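Local structure of bacillaene synthase decarboxylase PksI (Bacillus subtilis, 4Q1K) at residues E31-Q36 / E214-P219; N104-A109 / D236-V241; F171-E176 / A187-R192. The protein catalyses decarboxylation of the 3-methylglutaconyl group tethered to PksL to a 3-methylcrotonyl moiety during synthesis of the antibiotic bacillaene. The protein carries 1 engineered substitution. One frame throughout, in Å; residues are numbered along the deposited sequence.

Contact 1. Residues E31-Q36 / E214-P219; sequences ESAIIQ and ELAEKP
The methyl group of A216 packs against A33 and I34 of a tight beta-hairpin, the one joining strands 25-31 and 34-39 at the edge of the six-stranded sheet of the crotonase fold. A type I turn from E31 to I34 closes the hairpin, and a second type I turn, from L215 to K218, leads the chain out of helix 201-215. The closely packed part is at I34: A216 CB lies 4.2 Å from CG1 of I34, a buried side chain that also touches A212 and Q213 of the helix and I73 of a neighbouring strand. With chi1 at -57°, CG1 stands anti to the carbonyl carbon and is carried toward the helix end, while CG2 lies anti to the backbone N. On the solvent side A33 CB approaches A216 CB at 4.3 Å, but both alanines are partly exposed, and S32 and E217 beside them are exposed. No hydrogen bond runs directly between 31-36 and 214-219. K70 bridges them instead, its backbone paired with A33 and its NZ bonded to A216 O and K218 O, and E31 OE2 is hydrogen-bonded to Q213 NE2. K218 NZ also bonds N180 O of the second subunit. E214 O accepts from K218 NZ at 2.9 Å and from E217 N at 3.1 Å, the two nitrogens arriving from opposite faces of the carbonyl plane.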
ATOM      1  N   GLU B  31      13.837  28.495  11.857  1.00 25.66           N
ATOM      2  CA  GLU B  31      15.266  28.412  12.246  1.00 28.95           C
ATOM      3  C   GLU B  31      15.884  28.885  10.943  1.00 29.51           C
ATOM      4  O   GLU B  31      15.171  29.086   9.958  1.00 24.71           O
ATOM      5  CB  GLU B  31      15.699  26.958  12.434  1.00 33.90           C
ATOM      6  CG  GLU B  31      14.850  26.143  13.370  1.00 39.98           C
ATOM      7  CD  GLU B  31      15.455  26.022  14.730  1.00 49.56           C
ATOM      8  OE1 GLU B  31      15.471  27.074  15.405  1.00 59.30           O
ATOM      9  OE2 GLU B  31      15.894  24.883  15.116  1.00 45.16           O
ATOM     10  N   SER B  32      17.191  28.931  10.912  1.00 24.87           N
ATOM     11  CA  SER B  32      17.901  29.347   9.752  1.00 25.94           C
ATOM     12  C   SER B  32      17.557  28.560   8.479  1.00 24.26           C
ATOM     13  O   SER B  32      17.596  29.121   7.350  1.00 25.48           O
ATOM     14  CB  SER B  32      19.423  29.225  10.089  1.00 27.27           C
ATOM     15  OG  SER B  32      20.136  29.402   8.881  1.00 36.11           O
ATOM     16  N   ALA B  33      17.266  27.265   8.605  1.00 21.77           N
ATOM     17  CA  ALA B  33      16.949  26.439   7.422  1.00 20.49           C
ATOM     18  C   ALA B  33      15.527  25.864   7.375  1.00 20.31           C
ATOM     19  O   ALA B  33      15.302  24.885   6.635  1.00 20.48           O
ATOM     20  CB  ALA B  33      17.963  25.261   7.345  1.00 19.63           C
ATOM     21  N   ILE B  34      14.581  26.398   8.164  1.00 18.93           N
ATOM     22  CA  ILE B  34      13.198  25.889   8.155  1.00 18.56           C
ATOM     23  C   ILE B  34      12.285  27.092   7.945  1.00 19.16           C
ATOM     24  O   ILE B  34      12.344  28.093   8.753  1.00 21.70           O
ATOM     25  CB  ILE B  34      12.834  25.343   9.567  1.00 18.64           C
ATOM     26  CG1 ILE B  34      13.878  24.247   9.901  1.00 19.73           C
ATOM     27  CG2 ILE B  34      11.376  24.778   9.543  1.00 19.89           C
ATOM     28  CD1 ILE B  34      13.642  23.554  11.264  1.00 22.17           C
ATOM     29  N   ILE B  35      11.392  26.950   6.965  1.00 20.42           N
ATOM     30  CA  ILE B  35      10.465  28.029   6.605  1.00 21.18           C
ATOM     31  C   ILE B  35       9.049  27.453   6.820  1.00 19.57           C
ATOM     32  O   ILE B  35       8.745  26.357   6.333  1.00 22.15           O
ATOM     33  CB  ILE B  35      10.707  28.489   5.136  1.00 21.86           C
ATOM     34  CG1 ILE B  35       9.885  29.715   4.732  1.00 25.84           C
ATOM     35  CG2 ILE B  35      10.547  27.342   4.122  1.00 20.39           C
ATOM     36  CD1 ILE B  35      10.130  30.895   5.594  1.00 31.08           C
ATOM     37  N   GLN B  36       8.245  28.218   7.511  1.00 22.62           N
ATOM     38  CA  GLN B  36       6.830  27.887   7.750  1.00 21.16           C
ATOM     39  C   GLN B  36       5.945  28.736   6.868  1.00 24.36           C
ATOM     40  O   GLN B  36       6.094  29.980   6.811  1.00 23.63           O
ATOM     41  CB  GLN B  36       6.493  27.997   9.236  1.00 22.32           C
ATOM     42  CG  GLN B  36       5.008  27.738   9.570  1.00 24.41           C
ATOM     43  CD  GLN B  36       4.821  27.907  11.072  1.00 28.14           C
ATOM     44  OE1 GLN B  36       5.230  27.049  11.819  1.00 31.81           O
ATOM     45  NE2 GLN B  36       4.348  29.033  11.502  1.00 30.83           N
ATOM     46  N   GLU B 214      14.771  17.928  12.662  1.00 19.44           N
ATOM     47  CA  GLU B 214      15.521  16.692  12.284  1.00 22.44           C
ATOM     48  C   GLU B 214      15.963  16.697  10.820  1.00 22.62           C
ATOM     49  O   GLU B 214      17.096  16.373  10.507  1.00 22.74           O
ATOM     50  CB  GLU B 214      14.751  15.431  12.707  1.00 23.13           C
ATOM     51  CG  GLU B 214      14.623  15.419  14.220  1.00 26.75           C
ATOM     52  CD  GLU B 214      13.628  14.339  14.701  1.00 39.34           C
ATOM     53  OE1 GLU B 214      13.227  13.524  13.871  1.00 34.02           O
ATOM     54  OE2 GLU B 214      13.179  14.316  15.858  1.00 37.02           O
ATOM     55  N   LEU B 215      15.075  17.093   9.907  1.00 19.45           N
ATOM     56  CA  LEU B 215      15.459  17.126   8.525  1.00 18.49           C
ATOM     57  C   LEU B 215      16.608  18.120   8.317  1.00 18.67           C
ATOM     58  O   LEU B 215      17.478  17.880   7.479  1.00 18.97           O
ATOM     59  CB  LEU B 215      14.248  17.529   7.672  1.00 19.21           C
ATOM     60  CG  LEU B 215      13.212  16.405   7.466  1.00 19.31           C
ATOM     61  CD1 LEU B 215      11.895  17.018   6.960  1.00 21.26           C
ATOM     62  CD2 LEU B 215      13.766  15.301   6.514  1.00 16.00           C
ATOM     63  N   ALA B 216      16.521  19.256   9.009  1.00 19.46           N
ATOM     64  CA  ALA B 216      17.568  20.282   8.886  1.00 19.76           C
ATOM     65  C   ALA B 216      18.908  19.900   9.428  1.00 19.93           C
ATOM     66  O   ALA B 216      19.880  20.643   9.310  1.00 22.55           O
ATOM     67  CB  ALA B 216      17.104  21.654   9.495  1.00 20.77           C
ATOM     68  N   GLU B 217      19.005  18.737  10.073  1.00 21.55           N
ATOM     69  CA  GLU B 217      20.342  18.216  10.378  1.00 23.32           C
ATOM     70  C   GLU B 217      21.123  17.675   9.186  1.00 21.57           C
ATOM     71  O   GLU B 217      22.318  17.500   9.323  1.00 22.96           O
ATOM     72  CB  GLU B 217      20.216  17.106  11.405  1.00 22.81           C
ATOM     73  CG  GLU B 217      19.705  17.692  12.719  1.00 25.69           C
ATOM     74  CD  GLU B 217      19.373  16.591  13.725  1.00 34.90           C
ATOM     75  OE1 GLU B 217      19.584  15.386  13.453  1.00 37.09           O
ATOM     76  OE2 GLU B 217      18.897  16.957  14.802  1.00 41.93           O
ATOM     77  N   LYS B 218      20.466  17.461   8.025  1.00 18.88           N
ATOM     78  CA  LYS B 218      21.109  16.900   6.818  1.00 18.18           C
ATOM     79  C   LYS B 218      21.641  18.045   5.939  1.00 21.37           C
ATOM     80  O   LYS B 218      21.128  19.152   6.068  1.00 21.31           O
ATOM     81  CB  LYS B 218      20.028  16.226   5.955  1.00 18.84           C
ATOM     82  CG  LYS B 218      19.701  14.798   6.471  1.00 20.24           C
ATOM     83  CD  LYS B 218      19.119  14.871   7.905  1.00 22.46           C
ATOM     84  CE  LYS B 218      18.386  13.620   8.369  1.00 24.91           C
ATOM     85  NZ  LYS B 218      17.834  13.685   9.758  1.00 21.37           N
ATOM     86  N   PRO B 219      22.578  17.754   5.039  1.00 22.50           N
ATOM     87  CA  PRO B 219      22.972  18.721   4.018  1.00 22.88           C
ATOM     88  C   PRO B 219      21.816  18.939   3.072  1.00 22.65           C
ATOM     89  O   PRO B 219      21.132  17.970   2.687  1.00 22.16           O
ATOM     90  CB  PRO B 219      24.154  18.051   3.260  1.00 23.99           C
ATOM     91  CG  PRO B 219      24.545  16.898   4.135  1.00 26.73           C
ATOM     92  CD  PRO B 219      23.323  16.475   4.915  1.00 23.02           C
TER

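Contact 2. Residues N104-A109 / D236-V241; sequences NLYSLA and DQLPRV
S107 OG is held by two groups, N104 ND2, which donates in a short 2.6 Å bond tilted 19° from its amide plane, and the carboxylate oxygen OD2 of D111, while the CB that carries it meets L238 of the long helix 220-252. The amide of N104 works at both ends. Its OD1 accepts from S107 N at 3.0 Å, in the carbonyl plane and on a lone pair, closing an Asx motif just ahead of helix 108-111. The same oxygen sits 3.2 Å above the ring plane of Y106, over the ring centre. L238 reaches this polar corner from the other segment with a single methyl. CD2 lies 4.3 Å from S107 CB and 4.4 Å from Y106 CE2, approaching the ring at its edge and near its plane, whereas N104 OD1 lies over a face. A CG anti to the backbone N (chi1 -179°) extends the leucine off its helix, so that CD2 touches both residues. F163 and F134 also touch L238, and M159 and T101 touch Y106. The helix is kinked just beyond L238, where P239 has no N-H to give to the preceding turn. Helix 220-252 also carries the active-site H249, whose side chain is about 9 Å from that of Y106, which places this buried packing near the active-site histidine of a crotonase-fold enzyme.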
ATOM      1  N   ASN B 104      -2.410  26.594 -10.549  1.00 40.83           N
ATOM      2  CA  ASN B 104      -2.080  25.289 -10.038  1.00 41.52           C
ATOM      3  C   ASN B 104      -1.644  25.446  -8.570  1.00 38.78           C
ATOM      4  O   ASN B 104      -0.617  26.045  -8.291  1.00 43.67           O
ATOM      5  CB  ASN B 104      -1.021  24.595 -10.887  1.00 39.43           C
ATOM      6  CG  ASN B 104      -0.480  23.370 -10.210  1.00 39.45           C
ATOM      7  OD1 ASN B 104      -0.873  23.056  -9.067  1.00 37.57           O
ATOM      8  ND2 ASN B 104       0.436  22.695 -10.864  1.00 40.21           N
ATOM      9  N   LEU B 105      -2.473  24.999  -7.642  1.00 35.23           N
ATOM     10  CA  LEU B 105      -2.093  25.007  -6.264  1.00 32.88           C
ATOM     11  C   LEU B 105      -1.863  23.545  -5.873  1.00 32.98           C
ATOM     12  O   LEU B 105      -1.190  23.277  -4.905  1.00 30.44           O
ATOM     13  CB  LEU B 105      -3.183  25.613  -5.380  1.00 32.29           C
ATOM     14  CG  LEU B 105      -3.626  27.026  -5.772  1.00 32.53           C
ATOM     15  CD1 LEU B 105      -4.923  27.464  -5.080  1.00 36.72           C
ATOM     16  CD2 LEU B 105      -2.459  27.938  -5.392  1.00 30.78           C
ATOM     17  N   TYR B 106      -2.421  22.593  -6.624  1.00 31.64           N
ATOM     18  CA  TYR B 106      -2.373  21.185  -6.151  1.00 31.19           C
ATOM     19  C   TYR B 106      -0.956  20.659  -6.045  1.00 28.52           C
ATOM     20  O   TYR B 106      -0.667  19.870  -5.155  1.00 32.27           O
ATOM     21  CB  TYR B 106      -3.175  20.223  -7.062  1.00 30.91           C
ATOM     22  CG  TYR B 106      -2.933  20.383  -8.537  1.00 31.97           C
ATOM     23  CD1 TYR B 106      -3.690  21.312  -9.272  1.00 36.91           C
ATOM     24  CD2 TYR B 106      -2.012  19.560  -9.214  1.00 33.99           C
ATOM     25  CE1 TYR B 106      -3.495  21.472 -10.620  1.00 31.92           C
ATOM     26  CE2 TYR B 106      -1.803  19.725 -10.558  1.00 34.28           C
ATOM     27  CZ  TYR B 106      -2.577  20.691 -11.244  1.00 36.81           C
ATOM     28  OH  TYR B 106      -2.398  20.895 -12.578  1.00 41.42           O
ATOM     29  N   SER B 107      -0.071  21.112  -6.926  1.00 27.10           N
ATOM     30  CA  SER B 107       1.250  20.475  -6.992  1.00 25.79           C
ATOM     31  C   SER B 107       2.344  21.352  -6.370  1.00 24.31           C
ATOM     32  O   SER B 107       3.507  21.091  -6.531  1.00 24.75           O
ATOM     33  CB  SER B 107       1.628  20.101  -8.404  1.00 28.51           C
ATOM     34  OG  SER B 107       1.836  21.226  -9.234  1.00 31.78           O
ATOM     35  N   LEU B 108       1.961  22.415  -5.662  1.00 22.04           N
ATOM     36  CA  LEU B 108       2.974  23.234  -5.006  1.00 22.53           C
ATOM     37  C   LEU B 108       4.007  22.437  -4.226  1.00 22.36           C
ATOM     38  O   LEU B 108       5.211  22.761  -4.332  1.00 21.06           O
ATOM     39  CB  LEU B 108       2.335  24.235  -4.004  1.00 23.54           C
ATOM     40  CG  LEU B 108       1.493  25.378  -4.663  1.00 25.47           C
ATOM     41  CD1 LEU B 108       0.698  26.081  -3.580  1.00 25.64           C
ATOM     42  CD2 LEU B 108       2.386  26.359  -5.402  1.00 26.51           C
ATOM     43  N   ALA B 109       3.591  21.465  -3.368  1.00 20.14           N
ATOM     44  CA  ALA B 109       4.573  20.900  -2.502  1.00 20.22           C
ATOM     45  C   ALA B 109       5.431  19.861  -3.258  1.00 20.14           C
ATOM     46  O   ALA B 109       6.575  19.642  -2.935  1.00 22.32           O
ATOM     47  CB  ALA B 109       3.857  20.209  -1.317  1.00 19.33           C
ATOM     48  N   ASP B 236       6.839  12.636 -13.102  1.00 23.21           N
ATOM     49  CA  ASP B 236       6.705  12.077 -14.416  1.00 27.60           C
ATOM     50  C   ASP B 236       5.266  11.713 -14.771  1.00 25.44           C
ATOM     51  O   ASP B 236       4.862  11.921 -15.897  1.00 24.82           O
ATOM     52  CB  ASP B 236       7.591  10.848 -14.519  1.00 27.85           C
ATOM     53  CG  ASP B 236       7.520  10.193 -15.893  1.00 39.80           C
ATOM     54  OD1 ASP B 236       7.831  10.852 -16.918  1.00 43.71           O
ATOM     55  OD2 ASP B 236       7.100   9.011 -15.956  1.00 46.85           O
ATOM     56  N   GLN B 237       4.539  11.114 -13.816  1.00 24.63           N
ATOM     57  CA  GLN B 237       3.216  10.527 -14.064  1.00 25.19           C
ATOM     58  C   GLN B 237       2.059  11.487 -13.911  1.00 23.81           C
ATOM     59  O   GLN B 237       1.012  11.260 -14.563  1.00 25.85           O
ATOM     60  CB  GLN B 237       2.994   9.300 -13.229  1.00 24.82           C
ATOM     61  CG  GLN B 237       3.936   8.126 -13.597  1.00 25.00           C
ATOM     62  CD  GLN B 237       3.852   7.028 -12.539  1.00 28.25           C
ATOM     63  OE1 GLN B 237       2.804   6.828 -11.942  1.00 29.91           O
ATOM     64  NE2 GLN B 237       4.940   6.397 -12.233  1.00 27.71           N
ATOM     65  N   LEU B 238       2.237  12.584 -13.163  1.00 22.48           N
ATOM     66  CA  LEU B 238       1.138  13.441 -12.855  1.00 22.20           C
ATOM     67  C   LEU B 238       0.471  14.187 -14.080  1.00 24.89           C
ATOM     68  O   LEU B 238      -0.790  14.271 -14.159  1.00 21.35           O
ATOM     69  CB  LEU B 238       1.552  14.410 -11.727  1.00 21.89           C
ATOM     70  CG  LEU B 238       0.418  15.369 -11.291  1.00 22.51           C
ATOM     71  CD1 LEU B 238      -0.813  14.594 -10.727  1.00 23.11           C
ATOM     72  CD2 LEU B 238       1.028  16.312 -10.283  1.00 23.68           C
ATOM     73  N   PRO B 239       1.276  14.694 -15.051  1.00 25.23           N
ATOM     74  CA  PRO B 239       0.650  15.439 -16.164  1.00 25.20           C
ATOM     75  C   PRO B 239      -0.406  14.613 -16.893  1.00 26.36           C
ATOM     76  O   PRO B 239      -1.486  15.117 -17.214  1.00 25.48           O
ATOM     77  CB  PRO B 239       1.829  15.639 -17.145  1.00 25.89           C
ATOM     78  CG  PRO B 239       3.060  15.750 -16.256  1.00 28.72           C
ATOM     79  CD  PRO B 239       2.761  14.808 -15.088  1.00 26.69           C
ATOM     80  N   ARG B 240      -0.141  13.331 -17.110  1.00 23.33           N
ATOM     81  CA  ARG B 240      -1.111  12.575 -17.860  1.00 26.33           C
ATOM     82  C   ARG B 240      -2.400  12.350 -17.085  1.00 25.27           C
ATOM     83  O   ARG B 240      -3.463  12.283 -17.683  1.00 23.60           O
ATOM     84  CB  ARG B 240      -0.469  11.242 -18.187  1.00 29.26           C
ATOM     85  CG  ARG B 240      -1.355  10.317 -18.974  1.00 44.24           C
ATOM     86  CD  ARG B 240      -0.709   8.916 -19.105  1.00 58.41           C
ATOM     87  NE  ARG B 240      -1.652   7.900 -19.613  1.00 70.52           N
ATOM     88  CZ  ARG B 240      -2.174   7.890 -20.849  1.00 79.07           C
ATOM     89  NH1 ARG B 240      -1.848   8.837 -21.729  1.00 85.11           N
ATOM     90  NH2 ARG B 240      -3.038   6.942 -21.211  1.00 71.64           N
ATOM     91  N   VAL B 241      -2.312  12.163 -15.748  1.00 23.06           N
ATOM     92  CA  VAL B 241      -3.482  12.040 -14.931  1.00 23.10           C
ATOM     93  C   VAL B 241      -4.262  13.320 -14.891  1.00 22.49           C
ATOM     94  O   VAL B 241      -5.453  13.273 -14.968  1.00 21.97           O
ATOM     95  CB  VAL B 241      -3.165  11.404 -13.496  1.00 22.08           C
ATOM     96  CG1 VAL B 241      -4.480  11.212 -12.735  1.00 23.48           C
ATOM     97  CG2 VAL B 241      -2.498  10.055 -13.721  1.00 26.70           C
TER

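Contact 3. Residues F171-E176 / A187-R192; sequences FSLAQE and ADLEKR
E176 and R192 point at each other from opposite directions and meet end-on, carboxylate to guanidinium. The glutamate arrives extended, CG anti to its backbone N at chi1 178°; the arginine chain is bent at chi2 and chi3 to bring its terminal nitrogens round. Two nitrogens grip two oxygens: NH2 of R192 to OE1 of E176 and NH1 of R192 to OE2 of E176, both at 2.9 Å. OE2 uses its syn lone pair, and OE1 is met on its syn side but somewhat out of the carboxylate plane, the two flat groups being turned 30° apart. L173 crosses the arginine side chain obliquely, laying CD1 over one face of the guanidinium, 3.6 Å above the plane and offset toward its rim. The arginine is thus bonded at its edge and packed against on a face, which should limit its rotation. Beyond it, L173 CD2 comes within 4.4 Å of L189 CD2, and V194 touches both leucines. Each charged group has a further partner: Y184 OH bonds E176 OE2, and P195 O of the third subunit bonds R192 NH2. The short helical segments run at 143° to each other, with axes 12.6 Å apart at closest, so long side chains span the distance. This is an end-on bidentate salt bridge between helices 171-180 and 186-192, at a subunit interface of the crotonase-type homotrimer.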
ATOM      1  N   PHE B 171      -4.387   1.981  -2.824  1.00 17.14           N
ATOM      2  CA  PHE B 171      -5.427   1.781  -3.808  1.00 18.33           C
ATOM      3  C   PHE B 171      -6.819   1.585  -3.190  1.00 18.93           C
ATOM      4  O   PHE B 171      -7.774   2.256  -3.566  1.00 20.03           O
ATOM      5  CB  PHE B 171      -5.100   0.470  -4.647  1.00 19.00           C
ATOM      6  CG  PHE B 171      -6.137   0.294  -5.748  1.00 21.21           C
ATOM      7  CD1 PHE B 171      -6.001   1.007  -6.933  1.00 23.63           C
ATOM      8  CD2 PHE B 171      -7.295  -0.511  -5.563  1.00 20.80           C
ATOM      9  CE1 PHE B 171      -6.949   0.894  -7.987  1.00 24.68           C
ATOM     10  CE2 PHE B 171      -8.269  -0.595  -6.577  1.00 22.54           C
ATOM     11  CZ  PHE B 171      -8.080   0.066  -7.796  1.00 23.68           C
ATOM     12  N   SER B 172      -6.919   0.690  -2.214  1.00 17.43           N
ATOM     13  CA  SER B 172      -8.220   0.316  -1.720  1.00 18.61           C
ATOM     14  C   SER B 172      -8.915   1.437  -0.985  1.00 18.99           C
ATOM     15  O   SER B 172     -10.097   1.787  -1.259  1.00 18.85           O
ATOM     16  CB  SER B 172      -8.026  -0.947  -0.783  1.00 22.11           C
ATOM     17  OG  SER B 172      -9.332  -1.346  -0.364  1.00 27.13           O
ATOM     18  N   LEU B 173      -8.240   2.039  -0.016  1.00 18.66           N
ATOM     19  CA  LEU B 173      -8.941   3.153   0.665  1.00 20.31           C
ATOM     20  C   LEU B 173      -9.217   4.277  -0.267  1.00 21.00           C
ATOM     21  O   LEU B 173     -10.244   4.961  -0.128  1.00 19.53           O
ATOM     22  CB  LEU B 173      -8.067   3.677   1.833  1.00 20.85           C
ATOM     23  CG  LEU B 173      -8.727   4.605   2.859  1.00 22.31           C
ATOM     24  CD1 LEU B 173      -9.875   3.897   3.486  1.00 21.98           C
ATOM     25  CD2 LEU B 173      -7.645   4.913   3.919  1.00 24.08           C
ATOM     26  N   ALA B 174      -8.333   4.540  -1.208  1.00 18.80           N
ATOM     27  CA  ALA B 174      -8.628   5.574  -2.181  1.00 18.41           C
ATOM     28  C   ALA B 174      -9.941   5.345  -2.947  1.00 20.01           C
ATOM     29  O   ALA B 174     -10.591   6.336  -3.306  1.00 20.18           O
ATOM     30  CB  ALA B 174      -7.457   5.788  -3.172  1.00 20.86           C
ATOM     31  N   GLN B 175     -10.272   4.081  -3.277  1.00 18.14           N
ATOM     32  CA  GLN B 175     -11.509   3.862  -4.046  1.00 20.66           C
ATOM     33  C   GLN B 175     -12.676   4.475  -3.237  1.00 21.05           C
ATOM     34  O   GLN B 175     -13.536   5.104  -3.782  1.00 20.29           O
ATOM     35  CB  GLN B 175     -11.828   2.396  -4.281  1.00 21.16           C
ATOM     36  CG  GLN B 175     -10.708   1.568  -4.895  1.00 22.60           C
ATOM     37  CD  GLN B 175     -10.157   2.279  -6.143  1.00 26.32           C
ATOM     38  OE1 GLN B 175      -9.127   3.042  -6.115  1.00 33.87           O
ATOM     39  NE2 GLN B 175     -10.873   2.098  -7.224  1.00 23.94           N
ATOM     40  N   GLU B 176     -12.731   4.116  -1.935  1.00 18.78           N
ATOM     41  CA  GLU B 176     -13.853   4.510  -1.134  1.00 18.98           C
ATOM     42  C   GLU B 176     -13.830   6.024  -0.978  1.00 19.83           C
ATOM     43  O   GLU B 176     -14.874   6.701  -1.094  1.00 19.43           O
ATOM     44  CB  GLU B 176     -13.625   3.805   0.262  1.00 20.78           C
ATOM     45  CG  GLU B 176     -14.700   4.154   1.239  1.00 26.19           C
ATOM     46  CD  GLU B 176     -14.351   3.567   2.631  1.00 30.33           C
ATOM     47  OE1 GLU B 176     -14.039   2.375   2.686  1.00 24.72           O
ATOM     48  OE2 GLU B 176     -14.377   4.318   3.632  1.00 30.02           O
ATOM     49  N   ALA B 187      -9.040  10.681  13.320  1.00 24.85           N
ATOM     50  CA  ALA B 187      -9.033   9.413  14.108  1.00 27.38           C
ATOM     51  C   ALA B 187      -9.619   8.241  13.310  1.00 26.80           C
ATOM     52  O   ALA B 187      -9.216   7.078  13.520  1.00 24.69           O
ATOM     53  CB  ALA B 187      -9.804   9.576  15.449  1.00 29.13           C
ATOM     54  N   ASP B 188     -10.579   8.521  12.450  1.00 24.07           N
ATOM     55  CA  ASP B 188     -11.189   7.493  11.586  1.00 25.48           C
ATOM     56  C   ASP B 188     -10.154   6.978  10.635  1.00 23.67           C
ATOM     57  O   ASP B 188     -10.006   5.729  10.455  1.00 23.88           O
ATOM     58  CB  ASP B 188     -12.386   8.030  10.734  1.00 29.25           C
ATOM     59  CG  ASP B 188     -13.572   8.471  11.545  1.00 38.27           C
ATOM     60  OD1 ASP B 188     -13.734   7.815  12.611  1.00 42.84           O
ATOM     61  OD2 ASP B 188     -14.392   9.435  11.131  1.00 35.26           O
ATOM     62  N   LEU B 189      -9.484   7.910   9.908  1.00 21.84           N
ATOM     63  CA  LEU B 189      -8.395   7.470   9.038  1.00 21.53           C
ATOM     64  C   LEU B 189      -7.289   6.678   9.802  1.00 22.28           C
ATOM     65  O   LEU B 189      -6.745   5.655   9.321  1.00 21.72           O
ATOM     66  CB  LEU B 189      -7.757   8.684   8.289  1.00 20.24           C
ATOM     67  CG  LEU B 189      -8.729   9.399   7.308  1.00 22.01           C
ATOM     68  CD1 LEU B 189      -8.139  10.694   6.774  1.00 21.77           C
ATOM     69  CD2 LEU B 189      -9.089   8.483   6.124  1.00 20.76           C
ATOM     70  N   GLU B 190      -6.942   7.135  11.024  1.00 23.23           N
ATOM     71  CA  GLU B 190      -5.865   6.436  11.799  1.00 25.56           C
ATOM     72  C   GLU B 190      -6.338   4.967  11.960  1.00 25.80           C
ATOM     73  O   GLU B 190      -5.561   4.011  11.733  1.00 27.76           O
ATOM     74  CB  GLU B 190      -5.710   7.105  13.202  1.00 24.98           C
ATOM     75  CG  GLU B 190      -4.586   6.452  14.007  1.00 28.61           C
ATOM     76  CD  GLU B 190      -4.200   7.277  15.263  1.00 34.93           C
ATOM     77  OE1 GLU B 190      -4.998   8.137  15.690  1.00 34.90           O
ATOM     78  OE2 GLU B 190      -3.033   7.140  15.723  1.00 38.62           O
ATOM     79  N   LYS B 191      -7.613   4.791  12.322  1.00 26.88           N
ATOM     80  CA  LYS B 191      -8.155   3.420  12.558  1.00 29.74           C
ATOM     81  C   LYS B 191      -8.230   2.612  11.287  1.00 30.62           C
ATOM     82  O   LYS B 191      -8.142   1.400  11.337  1.00 30.26           O
ATOM     83  CB  LYS B 191      -9.515   3.432  13.238  1.00 34.55           C
ATOM     84  CG  LYS B 191      -9.484   3.816  14.703  1.00 47.68           C
ATOM     85  CD  LYS B 191      -9.406   2.611  15.640  1.00 66.20           C
ATOM     86  CE  LYS B 191     -10.696   1.762  15.682  1.00 71.16           C
ATOM     87  NZ  LYS B 191     -10.902   1.079  17.002  1.00 74.74           N
ATOM     88  N   ARG B 192      -8.381   3.271  10.132  1.00 30.20           N
ATOM     89  CA  ARG B 192      -8.442   2.513   8.871  1.00 31.28           C
ATOM     90  C   ARG B 192      -7.051   2.126   8.426  1.00 32.23           C
ATOM     91  O   ARG B 192      -6.891   1.408   7.465  1.00 36.35           O
ATOM     92  CB  ARG B 192      -9.231   3.297   7.754  1.00 26.13           C
ATOM     93  CG  ARG B 192     -10.715   3.578   8.098  1.00 25.05           C
ATOM     94  CD  ARG B 192     -11.615   2.316   8.213  1.00 26.61           C
ATOM     95  NE  ARG B 192     -11.571   1.686   6.922  1.00 23.54           N
ATOM     96  CZ  ARG B 192     -12.324   2.035   5.871  1.00 23.89           C
ATOM     97  NH1 ARG B 192     -13.248   3.035   5.967  1.00 21.60           N
ATOM     98  NH2 ARG B 192     -12.181   1.414   4.697  1.00 21.69           N
TER

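All three contacts lie within the enoyl-CoA hydratase/isomerase family region. Along the chain the segments run 31-36, 104-109, 171-176, 187-192, 214-219 and 236-241, so contacts 1 and 2 interlock, while both segments of contact 3 fall in the interval they share. The centres of contacts 1 and 2 are about 25 Å apart. Those of contacts 2 and 3 are about 22 Å apart. Contacts 1 and 3 have centres about 31 Å apart, and none touch. Contacts 1 and 2 tie early parts of the chain to two consecutive helices late in it, 201-215 and 220-252. Contact 1 borders the second subunit and contact 3 the third, which contact 2, nearest the chain's centre, also reaches through V241.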